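Long-range contact in 457aa long hypothetical protein (Pyrococcus horikoshii, PDB 2CSU), which is of unknown function but carries a Rossmann-type CoA-binding domain followed by two domains related to succinyl-CoA ligases: residues T385-V397 and V415-I428. Numbering follows the deposited sequence.
Sequences TLTEHAEGIIRAV and VSEKAKELLEKNGI
Ile394 lies against the C-terminal end of helix 417-424, where its CD1 meets Leu422 CG at 3.7 Å and also touches the Asn426 amide. Its CG1 stands anti to the carbonyl carbon (chi1 -67°) and the extended chain carries CD1 across to the other helix while CG2 rests near Asn426 OD1. The Asn426 amide crosses this isoleucine at about a right angle; its ND2 donates to Leu422 O at 2.8 Å, with the acceptor close to the amide plane, fixing the amide's rotation. The bonds Ile428 N to Leu423 O and Gly427 N to Glu424 O make a Schellman motif, with Gly427 as C'; Asn426 N also reaches Leu423 O, from the opposite face of its plane. The turn brings Ile428 back to the interface, its CD1 3.7 Å from Ile393 CG2.

One turn earlier, Ala390 CB fits against Leu423, 3.8 Å from CD2, and 4.1 Å from Ala419 CB; the segment axes approach to 9.0 Å. Leu422 has CG anti to its backbone N (chi1 -180°), and its CD2 packs on the aliphatic CG of Glu391. The carboxylate of Glu391 turns back to its own segment, where OE1 and Thr387 OG1 are hydrogen-bonded, while Thr387 CG2 leans on Lys418 CB.

No direct hydrogen bond links the segments. At their N-terminal ends a water bridges them, donating to Leu386 O and Val415 O and accepting from Ala419 N. Leu386 straddles this end, CD2 on Val415 and CD1 beside the Lys418 chain.

Phe410 of strand 406-411 backs Ala419 and Leu423. The nearly parallel helices, crossing at -16°, follow neighbouring parallel strands, 371-377 and 406-411, and pack together as in the flavodoxin-like alpha/beta fold of the ligase-CoA family.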
ATOM      1  N   THR A 385      -3.877  -0.576 -25.101  1.00 43.92           N
ATOM      2  CA  THR A 385      -4.963  -0.780 -24.151  1.00 42.54           C
ATOM      3  C   THR A 385      -4.405  -0.904 -22.736  1.00 41.68           C
ATOM      4  O   THR A 385      -3.195  -0.962 -22.536  1.00 41.15           O
ATOM      5  CB  THR A 385      -5.774  -2.045 -24.463  1.00 42.85           C
ATOM      6  OG1 THR A 385      -5.001  -3.195 -24.102  1.00 43.00           O
ATOM      7  CG2 THR A 385      -6.100  -2.130 -25.932  1.00 42.40           C
ATOM      8  N   LEU A 386      -5.298  -0.961 -21.757  1.00 40.90           N
ATOM      9  CA  LEU A 386      -4.891  -1.041 -20.367  1.00 40.27           C
ATOM     10  C   LEU A 386      -4.555  -2.458 -19.922  1.00 38.99           C
ATOM     11  O   LEU A 386      -4.022  -2.659 -18.826  1.00 38.18           O
ATOM     12  CB  LEU A 386      -6.006  -0.481 -19.482  1.00 40.87           C
ATOM     13  CG  LEU A 386      -6.451   0.963 -19.723  1.00 41.13           C
ATOM     14  CD1 LEU A 386      -7.762   1.221 -19.011  1.00 42.13           C
ATOM     15  CD2 LEU A 386      -5.385   1.914 -19.238  1.00 42.97           C
ATOM     16  N   THR A 387      -4.844  -3.435 -20.780  1.00 37.58           N
ATOM     17  CA  THR A 387      -4.618  -4.832 -20.426  1.00 35.89           C
ATOM     18  C   THR A 387      -3.789  -5.647 -21.404  1.00 34.89           C
ATOM     19  O   THR A 387      -3.517  -6.814 -21.147  1.00 35.36           O
ATOM     20  CB  THR A 387      -5.959  -5.577 -20.290  1.00 36.29           C
ATOM     21  OG1 THR A 387      -6.568  -5.678 -21.582  1.00 36.27           O
ATOM     22  CG2 THR A 387      -6.901  -4.835 -19.361  1.00 34.93           C
ATOM     23  N   GLU A 388      -3.373  -5.064 -22.519  1.00 33.60           N
ATOM     24  CA  GLU A 388      -2.635  -5.863 -23.487  1.00 32.18           C
ATOM     25  C   GLU A 388      -1.340  -6.454 -22.969  1.00 31.26           C
ATOM     26  O   GLU A 388      -1.018  -7.607 -23.257  1.00 30.72           O
ATOM     27  CB  GLU A 388      -2.392  -5.064 -24.779  1.00 33.43           C
ATOM     28  CG  GLU A 388      -1.645  -3.748 -24.645  1.00 35.20           C
ATOM     29  CD  GLU A 388      -1.521  -3.033 -25.989  1.00 35.70           C
ATOM     30  OE1 GLU A 388      -2.531  -2.451 -26.456  1.00 34.93           O
ATOM     31  OE2 GLU A 388      -0.422  -3.071 -26.583  1.00 35.19           O
ATOM     32  N   HIS A 389      -0.598  -5.680 -22.187  1.00 30.17           N
ATOM     33  CA  HIS A 389       0.664  -6.169 -21.653  1.00 28.50           C
ATOM     34  C   HIS A 389       0.398  -7.372 -20.759  1.00 27.28           C
ATOM     35  O   HIS A 389       1.084  -8.384 -20.853  1.00 25.82           O
ATOM     36  CB  HIS A 389       1.361  -5.027 -20.922  1.00 28.62           C
ATOM     37  CG  HIS A 389       1.266  -3.729 -21.661  1.00 28.23           C
ATOM     38  ND1 HIS A 389       0.160  -2.911 -21.582  1.00 27.64           N
ATOM     39  CD2 HIS A 389       2.089  -3.161 -22.575  1.00 27.63           C
ATOM     40  CE1 HIS A 389       0.306  -1.896 -22.415  1.00 29.04           C
ATOM     41  NE2 HIS A 389       1.467  -2.026 -23.032  1.00 28.64           N
ATOM     42  N   ALA A 390      -0.609  -7.275 -19.902  1.00 27.53           N
ATOM     43  CA  ALA A 390      -0.961  -8.406 -19.051  1.00 28.37           C
ATOM     44  C   ALA A 390      -1.358  -9.585 -19.949  1.00 30.13           C
ATOM     45  O   ALA A 390      -0.860 -10.695 -19.790  1.00 29.96           O
ATOM     46  CB  ALA A 390      -2.100  -8.038 -18.148  1.00 28.22           C
ATOM     47  N   GLU A 391      -2.256  -9.342 -20.899  1.00 31.92           N
ATOM     48  CA  GLU A 391      -2.682 -10.404 -21.807  1.00 33.36           C
ATOM     49  C   GLU A 391      -1.440 -11.054 -22.377  1.00 33.61           C
ATOM     50  O   GLU A 391      -1.323 -12.277 -22.398  1.00 35.03           O
ATOM     51  CB  GLU A 391      -3.545  -9.830 -22.934  1.00 34.53           C
ATOM     52  CG  GLU A 391      -4.902  -9.333 -22.456  1.00 35.60           C
ATOM     53  CD  GLU A 391      -5.551  -8.380 -23.434  1.00 37.34           C
ATOM     54  OE1 GLU A 391      -6.539  -7.721 -23.043  1.00 37.45           O
ATOM     55  OE2 GLU A 391      -5.074  -8.289 -24.589  1.00 38.11           O
ATOM     56  N   GLY A 392      -0.501 -10.227 -22.826  1.00 34.20           N
ATOM     57  CA  GLY A 392       0.739 -10.755 -23.370  1.00 33.10           C
ATOM     58  C   GLY A 392       1.486 -11.648 -22.389  1.00 32.77           C
ATOM     59  O   GLY A 392       2.123 -12.616 -22.797  1.00 32.91           O
ATOM     60  N   ILE A 393       1.420 -11.333 -21.099  1.00 32.31           N
ATOM     61  CA  ILE A 393       2.099 -12.142 -20.080  1.00 31.87           C
ATOM     62  C   ILE A 393       1.397 -13.491 -19.982  1.00 32.26           C
ATOM     63  O   ILE A 393       2.013 -14.565 -20.021  1.00 31.18           O
ATOM     64  CB  ILE A 393       2.002 -11.504 -18.661  1.00 31.42           C
ATOM     65  CG1 ILE A 393       2.722 -10.155 -18.615  1.00 30.58           C
ATOM     66  CG2 ILE A 393       2.561 -12.478 -17.620  1.00 30.30           C
ATOM     67  CD1 ILE A 393       4.159 -10.241 -18.882  1.00 31.42           C
ATOM     68  N   ILE A 394       0.088 -13.391 -19.808  1.00 33.10           N
ATOM     69  CA  ILE A 394      -0.796 -14.529 -19.671  1.00 34.63           C
ATOM     70  C   ILE A 394      -0.669 -15.485 -20.850  1.00 35.47           C
ATOM     71  O   ILE A 394      -0.468 -16.687 -20.675  1.00 34.98           O
ATOM     72  CB  ILE A 394      -2.249 -14.027 -19.534  1.00 34.28           C
ATOM     73  CG1 ILE A 394      -2.393 -13.281 -18.201  1.00 33.85           C
ATOM     74  CG2 ILE A 394      -3.227 -15.180 -19.679  1.00 34.49           C
ATOM     75  CD1 ILE A 394      -3.770 -12.731 -17.926  1.00 33.66           C
ATOM     76  N   ARG A 395      -0.770 -14.940 -22.052  1.00 36.51           N
ATOM     77  CA  ARG A 395      -0.670 -15.751 -23.257  1.00 37.74           C
ATOM     78  C   ARG A 395       0.652 -16.530 -23.299  1.00 38.12           C
ATOM     79  O   ARG A 395       0.684 -17.698 -23.695  1.00 36.99           O
ATOM     80  CB  ARG A 395      -0.804 -14.840 -24.480  1.00 39.98           C
ATOM     81  CG  ARG A 395      -0.846 -15.550 -25.811  1.00 42.20           C
ATOM     82  CD  ARG A 395      -0.728 -14.544 -26.928  1.00 44.80           C
ATOM     83  NE  ARG A 395      -0.287 -15.170 -28.167  1.00 46.89           N
ATOM     84  CZ  ARG A 395       0.230 -14.498 -29.186  1.00 48.70           C
ATOM     85  NH1 ARG A 395       0.369 -13.177 -29.107  1.00 49.35           N
ATOM     86  NH2 ARG A 395       0.621 -15.143 -30.276  1.00 49.21           N
ATOM     87  N   ALA A 396       1.745 -15.891 -22.879  1.00 38.55           N
ATOM     88  CA  ALA A 396       3.053 -16.549 -22.880  1.00 38.47           C
ATOM     89  C   ALA A 396       3.127 -17.692 -21.868  1.00 39.51           C
ATOM     90  O   ALA A 396       3.535 -18.801 -22.213  1.00 39.55           O
ATOM     91  CB  ALA A 396       4.162 -15.530 -22.607  1.00 38.41           C
ATOM     92  N   VAL A 397       2.744 -17.430 -20.619  1.00 40.18           N
ATOM     93  CA  VAL A 397       2.781 -18.469 -19.585  1.00 40.88           C
ATOM     94  C   VAL A 397       1.965 -19.678 -20.038  1.00 41.67           C
ATOM     95  O   VAL A 397       2.391 -20.833 -19.902  1.00 40.97           O
ATOM     96  CB  VAL A 397       2.191 -17.958 -18.238  1.00 40.37           C
ATOM     97  CG1 VAL A 397       2.118 -19.108 -17.227  1.00 39.79           C
ATOM     98  CG2 VAL A 397       3.047 -16.811 -17.681  1.00 39.81           C
ATOM     99  N   VAL A 415      -5.240   3.205 -13.133  1.00 36.33           N
ATOM    100  CA  VAL A 415      -4.795   2.828 -14.475  1.00 35.46           C
ATOM    101  C   VAL A 415      -4.440   1.347 -14.619  1.00 35.74           C
ATOM    102  O   VAL A 415      -4.609   0.755 -15.690  1.00 35.51           O
ATOM    103  CB  VAL A 415      -3.551   3.655 -14.871  1.00 34.84           C
ATOM    104  CG1 VAL A 415      -3.128   3.333 -16.296  1.00 35.22           C
ATOM    105  CG2 VAL A 415      -3.822   5.133 -14.698  1.00 35.34           C
ATOM    106  N   SER A 416      -3.943   0.745 -13.542  1.00 35.81           N
ATOM    107  CA  SER A 416      -3.528  -0.654 -13.580  1.00 36.25           C
ATOM    108  C   SER A 416      -4.519  -1.687 -13.031  1.00 36.79           C
ATOM    109  O   SER A 416      -4.259  -2.883 -13.073  1.00 36.49           O
ATOM    110  CB  SER A 416      -2.189  -0.788 -12.845  1.00 36.29           C
ATOM    111  OG  SER A 416      -2.345  -0.558 -11.455  1.00 36.28           O
ATOM    112  N   GLU A 417      -5.659  -1.227 -12.535  1.00 38.24           N
ATOM    113  CA  GLU A 417      -6.646  -2.120 -11.946  1.00 40.54           C
ATOM    114  C   GLU A 417      -7.141  -3.264 -12.820  1.00 40.44           C
ATOM    115  O   GLU A 417      -7.194  -4.409 -12.364  1.00 39.88           O
ATOM    116  CB  GLU A 417      -7.836  -1.308 -11.418  1.00 42.42           C
ATOM    117  CG  GLU A 417      -7.529  -0.573 -10.112  1.00 45.87           C
ATOM    118  CD  GLU A 417      -8.454  -0.973  -8.970  1.00 47.86           C
ATOM    119  OE1 GLU A 417      -8.758  -2.189  -8.846  1.00 49.20           O
ATOM    120  OE2 GLU A 417      -8.877  -0.075  -8.205  1.00 49.39           O
ATOM    121  N   LYS A 418      -7.496  -2.968 -14.068  1.00 40.52           N
ATOM    122  CA  LYS A 418      -7.994  -4.007 -14.959  1.00 40.25           C
ATOM    123  C   LYS A 418      -6.922  -5.036 -15.290  1.00 39.78           C
ATOM    124  O   LYS A 418      -7.205  -6.224 -15.381  1.00 39.67           O
ATOM    125  CB  LYS A 418      -8.541  -3.384 -16.249  1.00 41.93           C
ATOM    126  CG  LYS A 418      -9.722  -2.448 -16.026  1.00 43.68           C
ATOM    127  CD  LYS A 418     -10.116  -1.712 -17.306  1.00 45.56           C
ATOM    128  CE  LYS A 418     -11.179  -0.653 -17.018  1.00 47.21           C
ATOM    129  NZ  LYS A 418     -11.222   0.417 -18.055  1.00 48.84           N
ATOM    130  N   ALA A 419      -5.689  -4.582 -15.478  1.00 39.24           N
ATOM    131  CA  ALA A 419      -4.606  -5.513 -15.788  1.00 38.37           C
ATOM    132  C   ALA A 419      -4.369  -6.460 -14.606  1.00 37.70           C
ATOM    133  O   ALA A 419      -4.149  -7.654 -14.794  1.00 36.97           O
ATOM    134  CB  ALA A 419      -3.329  -4.744 -16.123  1.00 37.03           C
ATOM    135  N   LYS A 420      -4.425  -5.932 -13.389  1.00 38.13           N
ATOM    136  CA  LYS A 420      -4.221  -6.770 -12.208  1.00 39.30           C
ATOM    137  C   LYS A 420      -5.334  -7.806 -12.090  1.00 38.84           C
ATOM    138  O   LYS A 420      -5.072  -9.004 -11.962  1.00 38.59           O
ATOM    139  CB  LYS A 420      -4.188  -5.930 -10.922  1.00 38.95           C
ATOM    140  CG  LYS A 420      -3.907  -6.783  -9.684  1.00 40.05           C
ATOM    141  CD  LYS A 420      -3.899  -5.996  -8.393  1.00 40.93           C
ATOM    142  CE  LYS A 420      -3.862  -6.940  -7.195  1.00 41.81           C
ATOM    143  NZ  LYS A 420      -3.265  -6.315  -5.974  1.00 42.23           N
ATOM    144  N   GLU A 421      -6.578  -7.335 -12.130  1.00 39.19           N
ATOM    145  CA  GLU A 421      -7.733  -8.221 -12.023  1.00 39.16           C
ATOM    146  C   GLU A 421      -7.582  -9.384 -12.991  1.00 38.35           C
ATOM    147  O   GLU A 421      -7.797 -10.540 -12.624  1.00 37.81           O
ATOM    148  CB  GLU A 421      -9.034  -7.444 -12.299  1.00 41.12           C
ATOM    149  CG  GLU A 421      -9.522  -6.619 -11.098  1.00 43.92           C
ATOM    150  CD  GLU A 421     -10.716  -5.710 -11.402  1.00 45.69           C
ATOM    151  OE1 GLU A 421     -11.144  -4.967 -10.486  1.00 46.30           O
ATOM    152  OE2 GLU A 421     -11.229  -5.735 -12.543  1.00 46.09           O
ATOM    153  N   LEU A 422      -7.178  -9.077 -14.219  1.00 37.43           N
ATOM    154  CA  LEU A 422      -6.994 -10.095 -15.248  1.00 36.17           C
ATOM    155  C   LEU A 422      -5.850 -11.057 -14.935  1.00 35.31           C
ATOM    156  O   LEU A 422      -5.947 -12.252 -15.214  1.00 34.82           O
ATOM    157  CB  LEU A 422      -6.759  -9.427 -16.605  1.00 36.68           C
ATOM    158  CG  LEU A 422      -6.548 -10.351 -17.811  1.00 36.88           C
ATOM    159  CD1 LEU A 422      -7.770 -11.255 -18.031  1.00 37.29           C
ATOM    160  CD2 LEU A 422      -6.300  -9.497 -19.044  1.00 36.40           C
ATOM    161  N   LEU A 423      -4.755 -10.538 -14.385  1.00 35.60           N
ATOM    162  CA  LEU A 423      -3.627 -11.397 -14.025  1.00 34.89           C
ATOM    163  C   LEU A 423      -4.042 -12.276 -12.843  1.00 35.10           C
ATOM    164  O   LEU A 423      -3.865 -13.499 -12.870  1.00 34.81           O
ATOM    165  CB  LEU A 423      -2.407 -10.553 -13.641  1.00 34.56           C
ATOM    166  CG  LEU A 423      -1.795  -9.722 -14.770  1.00 34.66           C
ATOM    167  CD1 LEU A 423      -0.982  -8.572 -14.208  1.00 32.80           C
ATOM    168  CD2 LEU A 423      -0.940 -10.625 -15.644  1.00 33.85           C
ATOM    169  N   GLU A 424      -4.595 -11.647 -11.810  1.00 35.29           N
ATOM    170  CA  GLU A 424      -5.024 -12.469 -10.683  1.00 36.72           C
ATOM    171  C   GLU A 424      -6.043 -13.532 -11.105  1.00 37.54           C
ATOM    172  O   GLU A 424      -6.131 -14.613 -10.536  1.00 37.30           O
ATOM    173  CB  GLU A 424      -5.636 -11.548  -9.627  1.00 36.79           C
ATOM    174  CG  GLU A 424      -4.641 -10.496  -9.133  1.00 36.34           C
ATOM    175  CD  GLU A 424      -3.792 -11.086  -8.029  1.00 36.87           C
ATOM    176  OE1 GLU A 424      -4.155 -12.129  -7.503  1.00 37.51           O
ATOM    177  OE2 GLU A 424      -2.770 -10.488  -7.698  1.00 35.28           O
ATOM    178  N   LYS A 425      -6.856 -13.179 -12.118  1.00 38.86           N
ATOM    179  CA  LYS A 425      -7.874 -14.113 -12.586  1.00 38.74           C
ATOM    180  C   LYS A 425      -7.253 -15.334 -13.270  1.00 37.58           C
ATOM    181  O   LYS A 425      -7.913 -16.318 -13.579  1.00 38.97           O
ATOM    182  CB  LYS A 425      -8.786 -13.375 -13.568  1.00 39.90           C
ATOM    183  CG  LYS A 425      -9.708 -14.325 -14.336  1.00 41.88           C
ATOM    184  CD  LYS A 425     -10.182 -13.725 -15.663  1.00 43.61           C
ATOM    185  CE  LYS A 425     -11.662 -13.326 -15.635  1.00 43.81           C
ATOM    186  NZ  LYS A 425     -12.204 -13.353 -16.994  1.00 46.00           N
ATOM    187  N   ASN A 426      -5.939 -15.231 -13.543  1.00 36.49           N
ATOM    188  CA  ASN A 426      -5.251 -16.338 -14.194  1.00 34.65           C
ATOM    189  C   ASN A 426      -4.188 -16.964 -13.284  1.00 33.00           C
ATOM    190  O   ASN A 426      -3.271 -17.642 -13.724  1.00 33.11           O
ATOM    191  CB  ASN A 426      -4.603 -15.814 -15.478  1.00 36.15           C
ATOM    192  CG  ASN A 426      -5.637 -15.729 -16.573  1.00 37.26           C
ATOM    193  OD1 ASN A 426      -5.750 -16.601 -17.430  1.00 37.70           O
ATOM    194  ND2 ASN A 426      -6.400 -14.623 -16.547  1.00 36.60           N
ATOM    195  N   GLY A 427      -4.315 -16.676 -11.974  1.00 31.86           N
ATOM    196  CA  GLY A 427      -3.377 -17.253 -11.015  1.00 30.41           C
ATOM    197  C   GLY A 427      -2.022 -16.538 -11.035  1.00 29.58           C
ATOM    198  O   GLY A 427      -1.051 -16.975 -10.432  1.00 30.27           O
ATOM    199  N   ILE A 428      -1.877 -15.333 -11.572  1.00 28.19           N
ATOM    200  CA  ILE A 428      -0.621 -14.602 -11.450  1.00 27.46           C
ATOM    201  C   ILE A 428      -0.677 -13.538 -10.367  1.00 26.36           C
ATOM    202  O   ILE A 428      -1.325 -12.503 -10.544  1.00 25.71           O
ATOM    203  CB  ILE A 428      -0.257 -13.894 -12.770  1.00 27.62           C
ATOM    204  CG1 ILE A 428      -0.001 -14.932 -13.865  1.00 28.49           C
ATOM    205  CG2 ILE A 428       0.945 -12.981 -12.557  1.00 28.55           C
ATOM    206  CD1 ILE A 428       0.388 -14.317 -15.208  1.00 27.54           C
TER
HETATM  207  O   HOH W   1      -4.707  -1.926 -16.350  1.00 33.11           O